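Local structure of adhesion and penetration protein autotransporter (Haemophilus influenzae, 3SYJ) at residues F471-G477 and Q493-A499; L776-S782 and L795-T801. The protein probably acts as a serine protease and promotes bacterial adherence to, and invasion of, host cells, with a passenger domain that also self-associates in bacterial aggregation. All coordinates share one frame; numbering follows the deposited sequence.

Contact 1. Residues F471-G477 and Q493-A499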
loop_
_atom_site.group_PDB
_atom_site.type_symbol
_atom_site.label_atom_id
_atom_site.label_comp_id
_atom_site.label_asym_id
_atom_site.label_seq_id
_atom_site.Cartn_x
_atom_site.Cartn_y
_atom_site.Cartn_z
ATOM N N PHE A 471 23.671 39.500 23.369
ATOM C CA PHE A 471 23.354 39.581 21.953
ATOM C C PHE A 471 21.860 39.836 21.848
ATOM O O PHE A 471 21.072 39.242 22.580
ATOM C CB PHE A 471 23.729 38.272 21.247
ATOM C CG PHE A 471 23.528 38.296 19.750
ATOM C CD1 PHE A 471 24.613 38.438 18.891
ATOM C CD2 PHE A 471 22.263 38.161 19.201
ATOM C CE1 PHE A 471 24.436 38.461 17.515
ATOM C CE2 PHE A 471 22.073 38.186 17.826
ATOM C CZ PHE A 471 23.157 38.337 16.982
ATOM N N TYR A 472 21.461 40.729 20.958
ATOM C CA TYR A 472 20.040 40.997 20.794
ATOM C C TYR A 472 19.658 41.286 19.348
ATOM O O TYR A 472 20.423 41.906 18.596
ATOM C CB TYR A 472 19.595 42.158 21.692
ATOM C CG TYR A 472 20.207 43.488 21.312
ATOM C CD1 TYR A 472 19.555 44.351 20.436
ATOM C CD2 TYR A 472 21.443 43.873 21.813
ATOM C CE1 TYR A 472 20.122 45.562 20.070
ATOM C CE2 TYR A 472 22.010 45.076 21.461
ATOM C CZ TYR A 472 21.346 45.921 20.590
ATOM O OH TYR A 472 21.923 47.124 20.241
ATOM N N PHE A 473 18.471 40.818 18.970
ATOM C CA PHE A 473 17.811 41.270 17.756
ATOM C C PHE A 473 16.902 42.449 18.113
ATOM O O PHE A 473 15.848 42.283 18.733
ATOM C CB PHE A 473 16.999 40.139 17.125
ATOM C CG PHE A 473 17.810 38.916 16.796
ATOM C CD1 PHE A 473 18.337 38.738 15.531
ATOM C CD2 PHE A 473 18.047 37.944 17.759
ATOM C CE1 PHE A 473 19.087 37.607 15.230
ATOM C CE2 PHE A 473 18.795 36.816 17.462
ATOM C CZ PHE A 473 19.314 36.648 16.199
ATOM N N GLY A 474 17.322 43.650 17.735
ATOM C CA GLY A 474 16.522 44.828 17.992
ATOM C C GLY A 474 15.438 45.015 16.949
ATOM O O GLY A 474 14.997 44.055 16.321
ATOM N N PHE A 475 15.014 46.263 16.779
ATOM C CA PHE A 475 13.988 46.649 15.814
ATOM C C PHE A 475 14.284 46.081 14.440
ATOM O O PHE A 475 15.278 46.450 13.818
ATOM C CB PHE A 475 13.934 48.175 15.732
ATOM C CG PHE A 475 12.963 48.710 14.719
ATOM C CD1 PHE A 475 11.603 48.703 14.978
ATOM C CD2 PHE A 475 13.411 49.275 13.528
ATOM C CE1 PHE A 475 10.701 49.220 14.056
ATOM C CE2 PHE A 475 12.512 49.798 12.595
ATOM C CZ PHE A 475 11.156 49.771 12.863
ATOM N N ARG A 476 13.420 45.175 13.986
ATOM C CA ARG A 476 13.498 44.534 12.661
ATOM C C ARG A 476 14.630 43.501 12.499
ATOM O O ARG A 476 14.773 42.876 11.448
ATOM C CB ARG A 476 13.488 45.567 11.532
ATOM C CG ARG A 476 12.123 46.203 11.349
ATOM C CD ARG A 476 12.147 47.265 10.273
ATOM N NE ARG A 476 10.877 47.974 10.218
ATOM C CZ ARG A 476 10.657 49.048 9.469
ATOM N NH1 ARG A 476 11.629 49.545 8.709
ATOM N NH2 ARG A 476 9.465 49.626 9.480
ATOM N N GLY A 477 15.403 43.314 13.561
ATOM C CA GLY A 477 16.370 42.233 13.626
ATOM C C GLY A 477 17.320 42.177 12.452
ATOM O O GLY A 477 17.756 43.212 11.945
ATOM N N GLN A 493 17.333 37.606 23.339
ATOM C CA GLN A 493 16.753 38.937 23.250
ATOM C C GLN A 493 16.322 39.185 21.817
ATOM O O GLN A 493 17.138 39.161 20.895
ATOM C CB GLN A 493 17.759 39.995 23.668
ATOM C CG GLN A 493 18.216 39.867 25.093
ATOM C CD GLN A 493 18.939 41.106 25.551
ATOM O OE1 GLN A 493 18.345 42.175 25.650
ATOM N NE2 GLN A 493 20.236 40.972 25.827
ATOM N N ASN A 494 15.031 39.409 21.633
ATOM C CA ASN A 494 14.502 39.650 20.309
ATOM C C ASN A 494 13.273 40.526 20.433
ATOM O O ASN A 494 12.571 40.472 21.441
ATOM C CB ASN A 494 14.159 38.329 19.612
ATOM C CG ASN A 494 13.019 37.595 20.287
ATOM O OD1 ASN A 494 13.175 37.066 21.392
ATOM N ND2 ASN A 494 11.868 37.550 19.625
ATOM N N THR A 495 13.034 41.331 19.403
ATOM C CA THR A 495 11.941 42.300 19.380
ATOM C C THR A 495 10.775 41.873 18.482
ATOM O O THR A 495 9.615 42.114 18.821
ATOM C CB THR A 495 12.438 43.698 18.916
ATOM O OG1 THR A 495 13.156 44.332 19.980
ATOM C CG2 THR A 495 11.267 44.585 18.527
ATOM N N ASP A 496 11.081 41.245 17.343
ATOM C CA ASP A 496 10.055 40.967 16.328
ATOM C C ASP A 496 10.451 39.830 15.386
ATOM O O ASP A 496 11.419 39.117 15.647
ATOM C CB ASP A 496 9.737 42.241 15.535
ATOM C CG ASP A 496 10.976 42.888 14.949
ATOM O OD1 ASP A 496 11.828 42.152 14.415
ATOM O OD2 ASP A 496 11.094 44.132 15.017
ATOM N N GLU A 497 9.705 39.661 14.292
ATOM C CA GLU A 497 9.953 38.554 13.366
ATOM C C GLU A 497 11.141 38.793 12.437
ATOM O O GLU A 497 11.523 37.909 11.680
ATOM C CB GLU A 497 8.699 38.184 12.570
ATOM C CG GLU A 497 7.797 39.359 12.253
ATOM C CD GLU A 497 6.551 38.958 11.480
ATOM O OE1 GLU A 497 6.632 38.039 10.635
ATOM O OE2 GLU A 497 5.489 39.577 11.715
ATOM N N GLY A 498 11.731 39.979 12.509
ATOM C CA GLY A 498 12.975 40.245 11.816
ATOM C C GLY A 498 14.134 39.422 12.359
ATOM O O GLY A 498 15.163 39.261 11.700
ATOM N N ALA A 499 13.983 38.897 13.569
ATOM C CA ALA A 499 15.033 38.076 14.160
ATOM C C ALA A 499 15.185 36.757 13.400
ATOM O O ALA A 499 14.229 35.995 13.273
ATOM C CB ALA A 499 14.731 37.812 15.619
HETATM O O HOH W 1 20.362 37.077 23.723
HETATM O O HOH W 2 13.914 41.538 16.281
#

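Contact 2. Residues L776-S782 and L795-T801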
loop_
_atom_site.group_PDB
_atom_site.type_symbol
_atom_site.label_atom_id
_atom_site.label_comp_id
_atom_site.label_asym_id
_atom_site.label_seq_id
_atom_site.Cartn_x
_atom_site.Cartn_y
_atom_site.Cartn_z
ATOM N N LEU A 776 -13.449 3.671 20.105
ATOM C CA LEU A 776 -14.190 4.542 19.210
ATOM C C LEU A 776 -15.426 5.027 19.940
ATOM O O LEU A 776 -16.345 4.250 20.190
ATOM C CB LEU A 776 -14.601 3.763 17.967
ATOM C CG LEU A 776 -15.344 4.507 16.866
ATOM C CD1 LEU A 776 -14.490 5.642 16.326
ATOM C CD2 LEU A 776 -15.698 3.531 15.764
ATOM N N LYS A 777 -15.445 6.306 20.300
ATOM C CA LYS A 777 -16.548 6.852 21.082
ATOM C C LYS A 777 -17.238 7.977 20.339
ATOM O O LYS A 777 -16.580 8.820 19.740
ATOM C CB LYS A 777 -16.045 7.387 22.426
ATOM C CG LYS A 777 -15.025 6.507 23.110
ATOM C CD LYS A 777 -14.596 7.094 24.447
ATOM C CE LYS A 777 -13.491 6.252 25.081
ATOM N NZ LYS A 777 -13.188 6.666 26.481
ATOM N N ASN A 778 -18.566 7.986 20.387
ATOM C CA ASN A 778 -19.341 9.102 19.866
ATOM C C ASN A 778 -18.891 9.513 18.475
ATOM O O ASN A 778 -18.882 10.698 18.145
ATOM C CB ASN A 778 -19.238 10.297 20.812
ATOM C CG ASN A 778 -19.550 9.927 22.245
ATOM O OD1 ASN A 778 -18.647 9.707 23.054
ATOM N ND2 ASN A 778 -20.832 9.838 22.566
ATOM N N SER A 779 -18.520 8.533 17.662
ATOM C CA SER A 779 -18.021 8.814 16.326
ATOM C C SER A 779 -18.625 7.873 15.307
ATOM O O SER A 779 -19.163 6.822 15.651
ATOM C CB SER A 779 -16.499 8.663 16.283
ATOM O OG SER A 779 -15.870 9.428 17.294
ATOM N N HIS A 780 -18.533 8.262 14.042
ATOM C CA HIS A 780 -18.812 7.347 12.953
ATOM C C HIS A 780 -17.510 7.059 12.221
ATOM O O HIS A 780 -16.699 7.959 11.996
ATOM C CB HIS A 780 -19.857 7.902 11.980
ATOM C CG HIS A 780 -19.981 7.091 10.726
ATOM N ND1 HIS A 780 -20.748 5.946 10.653
ATOM C CD2 HIS A 780 -19.406 7.236 9.509
ATOM C CE1 HIS A 780 -20.655 5.432 9.439
ATOM N NE2 HIS A 780 -19.847 6.197 8.724
ATOM N N PHE A 781 -17.320 5.795 11.859
ATOM C CA PHE A 781 -16.096 5.344 11.220
ATOM C C PHE A 781 -16.457 4.381 10.095
ATOM O O PHE A 781 -17.357 3.548 10.248
ATOM C CB PHE A 781 -15.215 4.656 12.253
ATOM C CG PHE A 781 -13.917 4.145 11.710
ATOM C CD1 PHE A 781 -12.934 5.023 11.282
ATOM C CD2 PHE A 781 -13.667 2.781 11.659
ATOM C CE1 PHE A 781 -11.732 4.553 10.798
ATOM C CE2 PHE A 781 -12.468 2.301 11.173
ATOM C CZ PHE A 781 -11.496 3.185 10.743
ATOM N N SER A 782 -15.762 4.504 8.968
ATOM C CA SER A 782 -16.110 3.747 7.769
ATOM C C SER A 782 -14.899 3.099 7.115
ATOM O O SER A 782 -14.889 2.878 5.905
ATOM C CB SER A 782 -16.801 4.656 6.754
ATOM O OG SER A 782 -15.900 5.645 6.284
ATOM N N LEU A 795 -16.327 0.015 21.180
ATOM C CA LEU A 795 -17.170 1.076 20.648
ATOM C C LEU A 795 -18.135 1.583 21.714
ATOM O O LEU A 795 -18.738 0.794 22.442
ATOM C CB LEU A 795 -17.954 0.586 19.427
ATOM C CG LEU A 795 -17.251 0.588 18.064
ATOM C CD1 LEU A 795 -16.113 -0.407 18.029
ATOM C CD2 LEU A 795 -18.241 0.301 16.946
ATOM N N GLU A 796 -18.277 2.901 21.811
ATOM C CA GLU A 796 -19.283 3.485 22.695
ATOM C C GLU A 796 -20.008 4.634 22.012
ATOM O O GLU A 796 -19.386 5.616 21.607
ATOM C CB GLU A 796 -18.665 3.977 24.003
ATOM C CG GLU A 796 -19.712 4.429 25.012
ATOM C CD GLU A 796 -19.138 5.260 26.146
ATOM O OE1 GLU A 796 -17.894 5.353 26.260
ATOM O OE2 GLU A 796 -19.939 5.825 26.922
ATOM N N ASN A 797 -21.325 4.509 21.899
ATOM C CA ASN A 797 -22.132 5.503 21.208
ATOM C C ASN A 797 -21.591 5.747 19.815
ATOM O O ASN A 797 -21.594 6.876 19.327
ATOM C CB ASN A 797 -22.163 6.809 21.997
ATOM C CG ASN A 797 -22.526 6.593 23.449
ATOM O OD1 ASN A 797 -21.905 7.162 24.352
ATOM N ND2 ASN A 797 -23.528 5.749 23.687
ATOM N N ALA A 798 -21.132 4.676 19.176
ATOM C CA ALA A 798 -20.469 4.779 17.881
ATOM C C ALA A 798 -21.119 3.914 16.813
ATOM O O ALA A 798 -21.747 2.902 17.105
ATOM C CB ALA A 798 -18.999 4.416 18.017
ATOM N N THR A 799 -20.968 4.326 15.565
ATOM C CA THR A 799 -21.360 3.491 14.444
ATOM C C THR A 799 -20.122 3.187 13.607
ATOM O O THR A 799 -19.249 4.043 13.432
ATOM C CB THR A 799 -22.434 4.165 13.568
ATOM O OG1 THR A 799 -21.922 5.392 13.030
ATOM C CG2 THR A 799 -23.683 4.452 14.383
ATOM N N TRP A 800 -20.046 1.962 13.105
ATOM C CA TRP A 800 -18.937 1.550 12.255
ATOM C C TRP A 800 -19.453 0.826 11.018
ATOM O O TRP A 800 -20.149 -0.184 11.127
ATOM C CB TRP A 800 -17.989 0.642 13.038
ATOM C CG TRP A 800 -16.878 0.073 12.223
ATOM C CD1 TRP A 800 -16.292 0.636 11.128
ATOM C CD2 TRP A 800 -16.197 -1.165 12.449
ATOM N NE1 TRP A 800 -15.296 -0.179 10.651
ATOM C CE2 TRP A 800 -15.215 -1.291 11.447
ATOM C CE3 TRP A 800 -16.322 -2.181 13.404
ATOM C CZ2 TRP A 800 -14.361 -2.395 11.370
ATOM C CZ3 TRP A 800 -15.475 -3.276 13.324
ATOM C CH2 TRP A 800 -14.508 -3.374 12.315
ATOM N N THR A 801 -19.123 1.356 9.846
ATOM C CA THR A 801 -19.478 0.701 8.587
ATOM C C THR A 801 -18.266 -0.005 7.980
ATOM O O THR A 801 -17.398 0.625 7.373
ATOM C CB THR A 801 -20.073 1.689 7.567
ATOM O OG1 THR A 801 -21.342 2.145 8.039
ATOM C CG2 THR A 801 -20.262 1.013 6.216
HETATM O O HOH W 3 -17.185 1.520 4.611
#

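Contact 1. Residues F471-G477 and Q493-A499
Arg476 N donates to Asp496 OD2 at 2.7 Å, on the syn side of that oxygen. The other oxygen serves its own loop: Gly498 N donates to Asp496 OD1 at 2.9 Å from the anti side, well out of the carboxylate plane. This is an Asx turn. The two bonds should fix the rotation of the carboxylate. The first torsion sets CG between the backbone N and the carbonyl carbon (chi1 53°), which carries the group across to Arg476. A water lies 2.7 Å from Gly474 O and also neighbours Asp496 OD1 and Thr495 N, bridging the two segments.

The two turns differ in kind. Residues 474-477 form a type II turn and residues 496-499 a type I turn. They come close where Gly498 CA lies 3.2 Å from Arg476 O, a CA-H...O contact. The lack of a side chain on Gly498 allows this approach, since a CB there would run into Arg476 O.

Closer to the strands, Phe473 N donates to Gln493 O at 2.9 Å in a nearly straight bond (167°). The same carbonyl oxygen lies at the edge of the Phe473 ring. Ala499 CB sits over a face of that ring, 3.9 Å from its centroid, in a CH-pi contact. Thr495 OG1 is buried here and has no partner in the model.

The contact stacks one coil of the passenger beta-helix on the next. Strand 449-452 flanks 471-473 on the other side, and Phe471 and Phe473 pack inward on Leu451 and Leu480. Outward, the contact meets the N-terminal part of the chain: His92 stacks on Tyr472 and its NE2 hydrogen-bonds Gln493 OE1, while Asp50 forms a salt bridge with Arg476.

Contact 2. Residues L776-S782 and L795-T801
Leu776 and Leu795 lie side by side on the inner face of two successive coils, with Leu776 CD2 4.0 Å from Leu795 CG. Leu776 turns its CG away from its own backbone N (chi1 -178°). That brings CG to 3.8 Å from Ala798 CB, so the methyl of the next coil fits beside the leucine. Beyond the bend, Phe781 and Trp800 also point inward, side by side. Their closest side-chain atoms, Phe781 CD2 and Trp800 CD1, are 3.4 Å apart. The rings meet obliquely, with planes at 36°. The indole nitrogen is satisfied by the backbone oxygen of His783.

The backbones run parallel and in register. Glu796 N donates to Leu776 O, Asn778 N to Glu796 O, Thr799 N to Ser779 O and Phe781 N to Thr799 O. Phe781 O, which accepts from Thr801 N at 2.8 Å, also lies at the edge of the Trp800 indole.

The outer side is looser, and Asn778 and His780 are exposed to solvent there. Asn778 and Asn797 both adopt left-handed backbone angles at the corner, and their amides lie alongside each other. The bond from Asn778 ND2 to Asn797 OD1 is long, 3.4 Å, and weak. Lys777 and Glu796 carry opposite charges, but Lys777 NZ stays 4.9 Å from Glu796 OE1. One outer pair is close: His780 ND1 and Thr799 OG1 share a hydrogen bond of 2.7 Å, with the hydroxyl near the plane of the imidazole.

The chemistry is thus split by side. Apolar side chains pack inside, and backbone bonds tie the coils along the wall. Outside, His780 and Thr799 supply the short side-chain bond. The asparagine pair is weakly bonded, and attraction between the separated Lys777 and Glu796 is probably modest.

In the fold
Both contacts join successive coils of the parallel beta-helix in the passenger domain, but at well separated points. Their centres are 50 Å apart and their nearest atoms about 37 Å. Contact 1 comes first along the chain and closes before contact 2 opens. It lies near the middle of the molecule, at the end of the parallel run of strands from 269-272 to 493-494, where the beta-helix meets the N-terminal region, which belongs to the S6 peptidase family. Contact 2 lies 41 Å from the chain centre, in the slender C-terminal half. Coil-on-coil stacking therefore recurs along the stalk, though with different bonding, and builds one elongated adhesin.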